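Local coordinates for protein PpBBE-like 1 D396N (Physcomitrella patens subsp. patens, PDB 6EO5) that is a variant of a cellobiose oxidase, a flavoenzyme of the berberine bridge enzyme family that carries bi-covalently bound FAD, at residues S34-A39 with F51-T56; A58-A63 with V97-F102; N62-A67 with V72-R77. All coordinates share one frame; numbering follows the deposited sequence.

Overall arrangement
All three contacts belong to one small mixed four-stranded sheet of the FAD-binding part and its two flanking helices. Interaction 1 lies on one face of this sheet. There helix 31-36 meets strand 50-53, and the contact is partly buried. Interactions 2 and 3 lie on the other face, are largely buried, and share helix 57-70. Interaction 2 joins its first half to strand 95-98 and the turn after it. Interaction 3 joins its second half to strand 74-77. A methyl over an aromatic ring marks interaction 1. Interaction 2 mixes valine and alanine methyls with a methionine and an aromatic ring. Interaction 3 is aliphatic, adds a backbone hydrogen bond and reaches the adenosine half of FAD. R77 ties the three together through A36 and D98.

Interaction 1 of 3, residues S34-A39 with F51-T56; sequences STARLA and FVFPTT
F51 holds CG anti to its own carbonyl carbon (chi1 -63°), which carries the ring away from the strand and under A36. F53, two residues on, has almost the same first torsion (-62°), and its ring is likewise directed to A36. The methyl of A36 sits over the centre of the F51 ring. Its CB is 3.5 Å from the F51 ring centroid and 9° off the ring normal, a clear CH-pi contact. The same methyl meets F53 at the ring edge, with A36 CB 4.2 Å from F53 CZ. One small side chain is thus fitted between a ring face and a ring edge. The rim of F51 also passes the backbone, and A36 O lies 3.5 Å from F51 CE1. R37 runs across F51 at about a right angle. Its side chain touches with R37 CG, 4.1 Å from F51 CZ, and its backbone N comes slightly nearer the ring, obliquely. A serine in place of F51 would probably leave the A36 methyl without its aromatic floor and open a gap beside R37. A36 O also accepts a hydrogen bond from R77, Y33 brings a second ring to F51, and R24 makes a cation-pi contact with F53. Strand 50-53 runs between strands 24-26 and 95-98; F51 and F53 face helix 31-36, while V52 between them points to the other side of the sheet and touches A63 of helix 57-70.

Interaction 2 of 3, residues A58-A63 with V97-F102; sequences AQVQNA and VDMEGF
The first half of helix 57-70 lies on the FAD-binding part's four-stranded sheet, where V60 and A63 meet V97, M99 and F102. This is the apolar layer between helix and sheet, and no polar group bonds across it. V60 does most of the work through one methyl, CG2. V60 CG2 is 3.7 Å from F102 CZ, approaching the ring obliquely. It also touches the thioether, with V60 CG2 4.1 Å from M99 SD. The M99 chain bends at chi2 (-66°) and chi3 (-77°), which folds its methyl back over the F102 ring. M99 CE stands 3.6 Å above the F102 ring plane, over its centre. One turn further along the helix, A63 CB meets V97 CG2 at 4.0 Å. The backbone beyond V97 is shaped by two turns. D98 OD1 accepts from E100 N at 2.8 Å, an Asx turn, and M99 to F102 form a type I beta turn. F102 points toward the helix, while M99 reaches it with the end of its bent chain. M99 is also close to the bound FAD. Strand 95-98 runs between strands 50-53 and 74-77, while strand 207-217 adds I207 against V60 and M99, and T209 against F102.

Interaction 3 of 3, residues N62-A67 with V72-R77; sequences NAVFCA and VGIVPR. With FAD (flavin-adenine dinucleotide), chain C.
Strand 74-77 leads from the end of helix 57-70 into the FAD pocket, and A67, V64 and I74 pack where helix and strand face each other. I74 has CG1 anti to the backbone N (chi1 -177°) and an extended chain. Its tip therefore reaches the helix backbone, with I74 CD1 3.7 Å from V64 CA and just as near A63 O. V64 meets the same methyl, its side chain crossing that of I74 at about a right angle. One turn on from A63 and V64, A67 CB lies 3.9 Å from I74 CB. A67 also meets V72, whose CG2 sits between the backbone N and the carbonyl carbon and is 3.7 Å from A67 CA. The one hydrogen bond between the segments is from V72 N to A67 O, 3.1 Å long with an angle of 143° at the hydrogen. It lies in the carbonyl plane and ties the start of segment 72-77 back to the helix. The contact is the second half of a beta-alpha-beta crossover. Strand 50-53, helix 57-70 and strand 74-77 follow in sequence, and strand 95-98 fills the place between the two strands. Helix and strand segments run nearly antiparallel, at 155°. At the far end, P76 lays CB and CG over one face of the FAD adenine, with P76 CG 3.4 Å from FAD N3A. The ribose hydroxyl FAD O2B donates to P76 O at 2.7 Å. R77 passes the pyrophosphate with its CG 3.6 Å from FAD O2A, then bends at chi2 and chi3 and forms a salt bridge with D98. On the helix, C66 is joined to C17 by a disulfide.

Interaction 1 of 3, residues S34-A39 with F51-T56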
loop_
_atom_site.group_PDB
_atom_site.type_symbol
_atom_site.label_atom_id
_atom_site.label_comp_id
_atom_site.label_asym_id
_atom_site.label_seq_id
_atom_site.Cartn_x
_atom_site.Cartn_y
_atom_site.Cartn_z
ATOM N N SER A 34 -6.384 -22.261 -12.020
ATOM C CA SER A 34 -7.643 -21.611 -11.677
ATOM C C SER A 34 -7.592 -20.973 -10.290
ATOM O O SER A 34 -7.959 -19.803 -10.119
ATOM C CB SER A 34 -8.783 -22.612 -11.760
ATOM O OG SER A 34 -9.874 -22.143 -11.001
ATOM N N THR A 35 -7.143 -21.720 -9.278
ATOM C CA THR A 35 -7.084 -21.123 -7.950
ATOM C C THR A 35 -5.958 -20.100 -7.830
ATOM O O THR A 35 -6.035 -19.209 -6.977
ATOM C CB THR A 35 -6.946 -22.200 -6.863
ATOM O OG1 THR A 35 -5.610 -22.704 -6.852
ATOM C CG2 THR A 35 -7.915 -23.352 -7.104
ATOM N N ALA A 36 -4.929 -20.189 -8.671
ATOM C CA ALA A 36 -3.869 -19.194 -8.620
ATOM C C ALA A 36 -4.334 -17.835 -9.124
ATOM O O ALA A 36 -3.688 -16.824 -8.830
ATOM C CB ALA A 36 -2.656 -19.661 -9.426
ATOM N N ARG A 37 -5.440 -17.785 -9.871
ATOM C CA ARG A 37 -5.923 -16.522 -10.413
ATOM C C ARG A 37 -6.501 -15.599 -9.350
ATOM O O ARG A 37 -6.807 -14.442 -9.667
ATOM C CB ARG A 37 -6.971 -16.785 -11.479
ATOM C CG ARG A 37 -6.449 -17.607 -12.619
ATOM C CD ARG A 37 -7.516 -17.839 -13.654
ATOM N NE ARG A 37 -7.794 -16.626 -14.409
ATOM C CZ ARG A 37 -8.470 -16.608 -15.547
ATOM N NH1 ARG A 37 -8.927 -17.749 -16.048
ATOM N NH2 ARG A 37 -8.682 -15.461 -16.187
ATOM N N LEU A 38 -6.660 -16.075 -8.118
ATOM C CA LEU A 38 -7.228 -15.261 -7.056
ATOM C C LEU A 38 -6.470 -13.952 -6.920
ATOM O O LEU A 38 -5.239 -13.933 -6.871
ATOM C CB LEU A 38 -7.196 -16.026 -5.733
ATOM C CG LEU A 38 -7.928 -15.385 -4.549
ATOM C CD1 LEU A 38 -9.437 -15.524 -4.699
ATOM C CD2 LEU A 38 -7.438 -15.958 -3.212
ATOM N N ALA A 39 -7.218 -12.855 -6.883
ATOM C CA ALA A 39 -6.677 -11.521 -6.704
ATOM C C ALA A 39 -7.640 -10.748 -5.815
ATOM O O ALA A 39 -8.831 -11.070 -5.731
ATOM C CB ALA A 39 -6.480 -10.791 -8.045
ATOM N N PHE A 51 1.678 -19.498 -14.101
ATOM C CA PHE A 51 2.172 -19.132 -12.783
ATOM C C PHE A 51 3.390 -19.988 -12.479
ATOM O O PHE A 51 3.347 -21.208 -12.651
ATOM C CB PHE A 51 1.108 -19.353 -11.707
ATOM C CG PHE A 51 -0.117 -18.499 -11.865
ATOM C CD1 PHE A 51 -0.192 -17.256 -11.252
ATOM C CD2 PHE A 51 -1.204 -18.947 -12.607
ATOM C CE1 PHE A 51 -1.314 -16.476 -11.387
ATOM C CE2 PHE A 51 -2.340 -18.169 -12.744
ATOM C CZ PHE A 51 -2.398 -16.931 -12.137
ATOM N N VAL A 52 4.472 -19.354 -12.044
ATOM C CA VAL A 52 5.627 -20.055 -11.507
ATOM C C VAL A 52 5.823 -19.583 -10.073
ATOM O O VAL A 52 5.629 -18.401 -9.768
ATOM C CB VAL A 52 6.896 -19.837 -12.365
ATOM C CG1 VAL A 52 7.201 -18.358 -12.542
ATOM C CG2 VAL A 52 8.084 -20.574 -11.768
ATOM N N PHE A 53 6.177 -20.518 -9.184
ATOM C CA PHE A 53 6.261 -20.278 -7.746
ATOM C C PHE A 53 7.695 -20.519 -7.296
ATOM O O PHE A 53 8.005 -21.584 -6.744
ATOM C CB PHE A 53 5.290 -21.176 -6.987
ATOM C CG PHE A 53 3.846 -20.932 -7.334
ATOM C CD1 PHE A 53 3.295 -21.457 -8.492
ATOM C CD2 PHE A 53 3.033 -20.179 -6.497
ATOM C CE1 PHE A 53 1.962 -21.234 -8.807
ATOM C CE2 PHE A 53 1.702 -19.954 -6.813
ATOM C CZ PHE A 53 1.168 -20.483 -7.967
ATOM N N PRO A 54 8.597 -19.562 -7.521
ATOM C CA PRO A 54 9.992 -19.764 -7.119
ATOM C C PRO A 54 10.107 -19.931 -5.618
ATOM O O PRO A 54 9.391 -19.282 -4.848
ATOM C CB PRO A 54 10.698 -18.483 -7.579
ATOM C CG PRO A 54 9.784 -17.837 -8.515
ATOM C CD PRO A 54 8.393 -18.251 -8.155
ATOM N N THR A 55 11.017 -20.823 -5.217
ATOM C CA THR A 55 11.527 -20.879 -3.855
ATOM C C THR A 55 13.010 -20.530 -3.758
ATOM O O THR A 55 13.520 -20.425 -2.639
ATOM C CB THR A 55 11.296 -22.270 -3.238
ATOM O OG1 THR A 55 11.998 -23.251 -4.007
ATOM C CG2 THR A 55 9.823 -22.622 -3.237
ATOM N N THR A 56 13.707 -20.338 -4.885
ATOM C CA THR A 56 15.126 -19.997 -4.895
ATOM C C THR A 56 15.391 -18.869 -5.885
ATOM O O THR A 56 14.647 -18.673 -6.850
ATOM C CB THR A 56 16.020 -21.188 -5.282
ATOM O OG1 THR A 56 15.920 -21.430 -6.697
ATOM C CG2 THR A 56 15.612 -22.439 -4.524
#

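Interaction 2 of 3, residues A58-A63 with V97-F102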
loop_
_atom_site.group_PDB
_atom_site.type_symbol
_atom_site.label_atom_id
_atom_site.label_comp_id
_atom_site.label_asym_id
_atom_site.label_seq_id
_atom_site.Cartn_x
_atom_site.Cartn_y
_atom_site.Cartn_z
ATOM N N ALA A 58 17.775 -18.902 -7.979
ATOM C CA ALA A 58 18.012 -19.572 -9.252
ATOM C C ALA A 58 16.729 -19.672 -10.061
ATOM O O ALA A 58 16.729 -19.446 -11.279
ATOM C CB ALA A 58 18.598 -20.963 -9.009
ATOM N N GLN A 59 15.615 -19.994 -9.394
ATOM C CA GLN A 59 14.361 -20.208 -10.109
ATOM C C GLN A 59 13.763 -18.890 -10.592
ATOM O O GLN A 59 13.139 -18.837 -11.662
ATOM C CB GLN A 59 13.381 -20.963 -9.216
ATOM C CG GLN A 59 13.832 -22.368 -8.901
ATOM C CD GLN A 59 12.860 -23.091 -8.014
ATOM O OE1 GLN A 59 11.982 -22.476 -7.411
ATOM N NE2 GLN A 59 12.996 -24.408 -7.932
ATOM N N VAL A 60 13.939 -17.819 -9.813
ATOM C CA VAL A 60 13.576 -16.493 -10.299
ATOM C C VAL A 60 14.351 -16.183 -11.569
ATOM O O VAL A 60 13.779 -15.762 -12.581
ATOM C CB VAL A 60 13.814 -15.431 -9.211
ATOM C CG1 VAL A 60 13.529 -14.042 -9.765
ATOM C CG2 VAL A 60 12.937 -15.705 -8.004
ATOM N N GLN A 61 15.668 -16.418 -11.544
ATOM C CA GLN A 61 16.487 -16.229 -12.737
ATOM C C GLN A 61 15.998 -17.085 -13.900
ATOM O O GLN A 61 16.061 -16.653 -15.061
ATOM C CB GLN A 61 17.943 -16.540 -12.413
ATOM C CG GLN A 61 18.619 -15.433 -11.637
ATOM C CD GLN A 61 19.897 -15.876 -10.966
ATOM O OE1 GLN A 61 19.971 -16.981 -10.410
ATOM N NE2 GLN A 61 20.916 -15.013 -11.000
ATOM N N ASN A 62 15.493 -18.287 -13.610
ATOM C CA ASN A 62 14.963 -19.134 -14.670
ATOM C C ASN A 62 13.725 -18.514 -15.296
ATOM O O ASN A 62 13.597 -18.468 -16.526
ATOM C CB ASN A 62 14.632 -20.518 -14.128
ATOM C CG ASN A 62 13.836 -21.339 -15.114
ATOM O OD1 ASN A 62 12.608 -21.314 -15.112
ATOM N ND2 ASN A 62 14.536 -22.060 -15.977
ATOM N N ALA A 63 12.790 -18.046 -14.459
ATOM C CA ALA A 63 11.573 -17.428 -14.978
ATOM C C ALA A 63 11.893 -16.201 -15.827
ATOM O O ALA A 63 11.311 -16.013 -16.900
ATOM C CB ALA A 63 10.634 -17.065 -13.824
ATOM N N VAL A 97 5.088 -14.387 -11.697
ATOM C CA VAL A 97 6.107 -14.968 -10.825
ATOM C C VAL A 97 5.656 -14.727 -9.386
ATOM O O VAL A 97 6.006 -13.728 -8.757
ATOM C CB VAL A 97 7.480 -14.376 -11.104
ATOM C CG1 VAL A 97 8.539 -15.049 -10.223
ATOM C CG2 VAL A 97 7.797 -14.504 -12.579
ATOM N N ASP A 98 4.865 -15.657 -8.857
ATOM C CA ASP A 98 4.352 -15.558 -7.495
ATOM C C ASP A 98 5.471 -15.861 -6.500
ATOM O O ASP A 98 6.015 -16.969 -6.486
ATOM C CB ASP A 98 3.175 -16.515 -7.320
ATOM C CG ASP A 98 2.509 -16.391 -5.964
ATOM O OD1 ASP A 98 3.208 -16.393 -4.927
ATOM O OD2 ASP A 98 1.268 -16.300 -5.936
ATOM N N MET A 99 5.803 -14.882 -5.658
ATOM C CA MET A 99 6.951 -14.959 -4.766
ATOM C C MET A 99 6.610 -15.547 -3.393
ATOM O O MET A 99 7.337 -15.301 -2.422
ATOM C CB MET A 99 7.574 -13.571 -4.612
ATOM C CG MET A 99 8.137 -13.034 -5.905
ATOM S SD MET A 99 9.549 -14.007 -6.467
ATOM C CE MET A 99 10.830 -13.404 -5.356
ATOM N N GLU A 100 5.540 -16.341 -3.310
ATOM C CA GLU A 100 5.039 -16.848 -2.037
ATOM C C GLU A 100 6.081 -17.651 -1.266
ATOM O O GLU A 100 6.003 -17.747 -0.034
ATOM C CB GLU A 100 3.822 -17.707 -2.330
ATOM C CG GLU A 100 3.112 -18.320 -1.175
ATOM C CD GLU A 100 1.897 -19.076 -1.666
ATOM O OE1 GLU A 100 2.004 -19.742 -2.733
ATOM O OE2 GLU A 100 0.835 -18.966 -1.013
ATOM N N GLY A 101 7.051 -18.241 -1.965
ATOM C CA GLY A 101 8.052 -19.075 -1.339
ATOM C C GLY A 101 9.197 -18.349 -0.680
ATOM O O GLY A 101 10.080 -18.992 -0.107
ATOM N N PHE A 102 9.221 -17.022 -0.732
ATOM C CA PHE A 102 10.311 -16.241 -0.148
ATOM C C PHE A 102 9.840 -15.687 1.194
ATOM O O PHE A 102 9.340 -14.562 1.281
ATOM C CB PHE A 102 10.747 -15.135 -1.096
ATOM C CG PHE A 102 11.542 -15.625 -2.261
ATOM C CD1 PHE A 102 10.945 -16.387 -3.250
ATOM C CD2 PHE A 102 12.889 -15.320 -2.373
ATOM C CE1 PHE A 102 11.680 -16.844 -4.336
ATOM C CE2 PHE A 102 13.636 -15.770 -3.457
ATOM C CZ PHE A 102 13.030 -16.536 -4.437
#

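Interaction 3 of 3, residues N62-A67 with V72-R77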
loop_
_atom_site.group_PDB
_atom_site.type_symbol
_atom_site.label_atom_id
_atom_site.label_comp_id
_atom_site.label_asym_id
_atom_site.label_seq_id
_atom_site.Cartn_x
_atom_site.Cartn_y
_atom_site.Cartn_z
ATOM N N ASN A 62 15.493 -18.287 -13.610
ATOM C CA ASN A 62 14.963 -19.134 -14.670
ATOM C C ASN A 62 13.725 -18.514 -15.296
ATOM O O ASN A 62 13.597 -18.468 -16.526
ATOM C CB ASN A 62 14.632 -20.518 -14.128
ATOM C CG ASN A 62 13.836 -21.339 -15.114
ATOM O OD1 ASN A 62 12.608 -21.314 -15.112
ATOM N ND2 ASN A 62 14.536 -22.060 -15.977
ATOM N N ALA A 63 12.790 -18.046 -14.459
ATOM C CA ALA A 63 11.573 -17.428 -14.978
ATOM C C ALA A 63 11.893 -16.201 -15.827
ATOM O O ALA A 63 11.311 -16.013 -16.900
ATOM C CB ALA A 63 10.634 -17.065 -13.824
ATOM N N VAL A 64 12.831 -15.368 -15.372
ATOM C CA VAL A 64 13.202 -14.178 -16.131
ATOM C C VAL A 64 13.852 -14.570 -17.453
ATOM O O VAL A 64 13.613 -13.941 -18.492
ATOM C CB VAL A 64 14.125 -13.279 -15.289
ATOM C CG1 VAL A 64 14.679 -12.136 -16.130
ATOM C CG2 VAL A 64 13.374 -12.747 -14.074
ATOM N N PHE A 65 14.680 -15.614 -17.440
ATOM C CA PHE A 65 15.295 -16.068 -18.680
ATOM C C PHE A 65 14.251 -16.658 -19.625
ATOM O O PHE A 65 14.238 -16.355 -20.825
ATOM C CB PHE A 65 16.394 -17.086 -18.371
ATOM C CG PHE A 65 16.972 -17.745 -19.592
ATOM C CD1 PHE A 65 18.018 -17.158 -20.285
ATOM C CD2 PHE A 65 16.462 -18.954 -20.052
ATOM C CE1 PHE A 65 18.539 -17.762 -21.414
ATOM C CE2 PHE A 65 16.981 -19.560 -21.178
ATOM C CZ PHE A 65 18.019 -18.966 -21.859
ATOM N N CYS A 66 13.362 -17.501 -19.096
ATOM C CA CYS A 66 12.391 -18.191 -19.940
ATOM C C CYS A 66 11.368 -17.238 -20.537
ATOM O O CYS A 66 10.872 -17.478 -21.646
ATOM C CB CYS A 66 11.680 -19.279 -19.138
ATOM S SG CYS A 66 12.715 -20.725 -18.824
ATOM N N ALA A 67 11.008 -16.180 -19.817
ATOM C CA ALA A 67 10.035 -15.248 -20.365
ATOM C C ALA A 67 10.632 -14.473 -21.525
ATOM O O ALA A 67 9.941 -14.196 -22.513
ATOM C CB ALA A 67 9.538 -14.302 -19.277
ATOM N N VAL A 72 7.166 -13.710 -23.689
ATOM C CA VAL A 72 5.999 -13.330 -22.902
ATOM C C VAL A 72 6.389 -12.217 -21.942
ATOM O O VAL A 72 7.567 -11.973 -21.665
ATOM C CB VAL A 72 5.388 -14.522 -22.122
ATOM C CG1 VAL A 72 4.589 -15.424 -23.036
ATOM C CG2 VAL A 72 6.480 -15.310 -21.428
ATOM N N GLY A 73 5.382 -11.525 -21.431
ATOM C CA GLY A 73 5.608 -10.591 -20.354
ATOM C C GLY A 73 5.751 -11.312 -19.026
ATOM O O GLY A 73 5.414 -12.489 -18.887
ATOM N N ILE A 74 6.245 -10.581 -18.030
ATOM C CA ILE A 74 6.575 -11.183 -16.744
ATOM C C ILE A 74 6.381 -10.134 -15.653
ATOM O O ILE A 74 6.934 -9.032 -15.733
ATOM C CB ILE A 74 8.014 -11.753 -16.761
ATOM C CG1 ILE A 74 8.353 -12.459 -15.450
ATOM C CG2 ILE A 74 9.047 -10.675 -17.085
ATOM C CD1 ILE A 74 9.781 -12.962 -15.389
ATOM N N VAL A 75 5.556 -10.454 -14.656
ATOM C CA VAL A 75 5.435 -9.587 -13.482
ATOM C C VAL A 75 5.547 -10.427 -12.215
ATOM O O VAL A 75 5.014 -11.547 -12.151
ATOM C CB VAL A 75 4.126 -8.769 -13.471
ATOM C CG1 VAL A 75 4.036 -7.841 -14.689
ATOM C CG2 VAL A 75 2.892 -9.667 -13.355
ATOM N N PRO A 76 6.241 -9.931 -11.196
ATOM C CA PRO A 76 6.172 -10.556 -9.878
ATOM C C PRO A 76 4.843 -10.260 -9.191
ATOM O O PRO A 76 4.173 -9.261 -9.472
ATOM C CB PRO A 76 7.343 -9.909 -9.128
ATOM C CG PRO A 76 7.480 -8.572 -9.748
ATOM C CD PRO A 76 7.137 -8.759 -11.205
ATOM N N ARG A 77 4.464 -11.159 -8.282
ATOM C CA ARG A 77 3.295 -10.969 -7.436
ATOM C C ARG A 77 3.648 -11.264 -5.979
ATOM O O ARG A 77 4.180 -12.334 -5.662
ATOM C CB ARG A 77 2.145 -11.853 -7.896
ATOM C CG ARG A 77 0.910 -11.719 -7.052
ATOM C CD ARG A 77 0.335 -13.074 -6.789
ATOM N NE ARG A 77 -0.685 -13.431 -7.757
ATOM C CZ ARG A 77 -1.158 -14.665 -7.924
ATOM N NH1 ARG A 77 -0.686 -15.672 -7.213
ATOM N NH2 ARG A 77 -2.105 -14.894 -8.818
HETATM P PA FAD C . 0.654 -7.063 -5.544
HETATM O O1A FAD C . -0.598 -6.976 -6.403
HETATM O O2A FAD C . 1.176 -8.474 -5.453
HETATM O O5B FAD C . 1.825 -6.049 -5.998
HETATM C C5B FAD C . 1.542 -4.734 -6.425
HETATM C C4B FAD C . 2.580 -4.257 -7.435
HETATM O O4B FAD C . 3.886 -4.475 -6.934
HETATM C C3B FAD C . 2.489 -5.013 -8.749
HETATM O O3B FAD C . 2.886 -4.147 -9.790
HETATM C C2B FAD C . 3.529 -6.090 -8.586
HETATM O O2B FAD C . 4.002 -6.554 -9.826
HETATM C C1B FAD C . 4.597 -5.376 -7.767
HETATM N N9A FAD C . 5.382 -6.375 -7.007
HETATM C C8A FAD C . 4.888 -7.342 -6.164
HETATM N N7A FAD C . 5.919 -8.068 -5.681
HETATM C C5A FAD C . 7.066 -7.584 -6.204
HETATM C C6A FAD C . 8.387 -7.963 -6.053
HETATM N N6A FAD C . 8.693 -8.983 -5.259
HETATM N N1A FAD C . 9.375 -7.275 -6.722
HETATM C C2A FAD C . 9.039 -6.227 -7.548
HETATM N N3A FAD C . 7.721 -5.854 -7.704
HETATM C C4A FAD C . 6.747 -6.526 -7.043
HETATM N N1 FAD C . -1.929 0.671 1.416
HETATM C C2 FAD C . -1.348 1.382 2.473
HETATM O O2 FAD C . -0.376 2.150 2.313
HETATM N N3 FAD C . -1.859 1.217 3.749
HETATM C C4 FAD C . -2.927 0.375 3.976
HETATM O O4 FAD C . -3.351 0.238 5.120
HETATM C C4X FAD C . -3.505 -0.327 2.929
HETATM N N5 FAD C . -4.542 -1.202 3.173
HETATM C C5X FAD C . -4.901 -2.127 2.211
HETATM C C6 FAD C . -5.851 -3.096 2.518
HETATM C C7 FAD C . -6.170 -4.136 1.631
HETATM C C7M FAD C . -7.197 -5.179 2.010
HETATM C C8 FAD C . -5.582 -4.118 0.349
HETATM C C8M FAD C . -5.964 -5.139 -0.706
HETATM C C9 FAD C . -4.691 -3.076 0.024
HETATM C C9A FAD C . -4.320 -2.082 0.946
HETATM N N10 FAD C . -3.469 -1.012 0.637
HETATM C C10 FAD C . -2.975 -0.210 1.647
HETATM C "C1'" FAD C . -2.841 -0.874 -0.709
HETATM C "C2'" FAD C . -1.533 -1.660 -0.730
HETATM O "O2'" FAD C . -0.475 -0.980 -0.094
HETATM C "C3'" FAD C . -1.152 -1.920 -2.169
HETATM O "O3'" FAD C . -2.221 -2.643 -2.731
HETATM C "C4'" FAD C . 0.161 -2.694 -2.234
HETATM O "O4'" FAD C . 0.844 -2.327 -3.417
HETATM C "C5'" FAD C . -0.093 -4.199 -2.170
HETATM O "O5'" FAD C . 1.076 -4.972 -2.352
HETATM P P FAD C . 0.910 -6.541 -2.706
HETATM O O1P FAD C . 2.270 -7.199 -2.713
HETATM O O2P FAD C . -0.072 -7.258 -1.819
HETATM O O3P FAD C . 0.155 -6.494 -4.125
#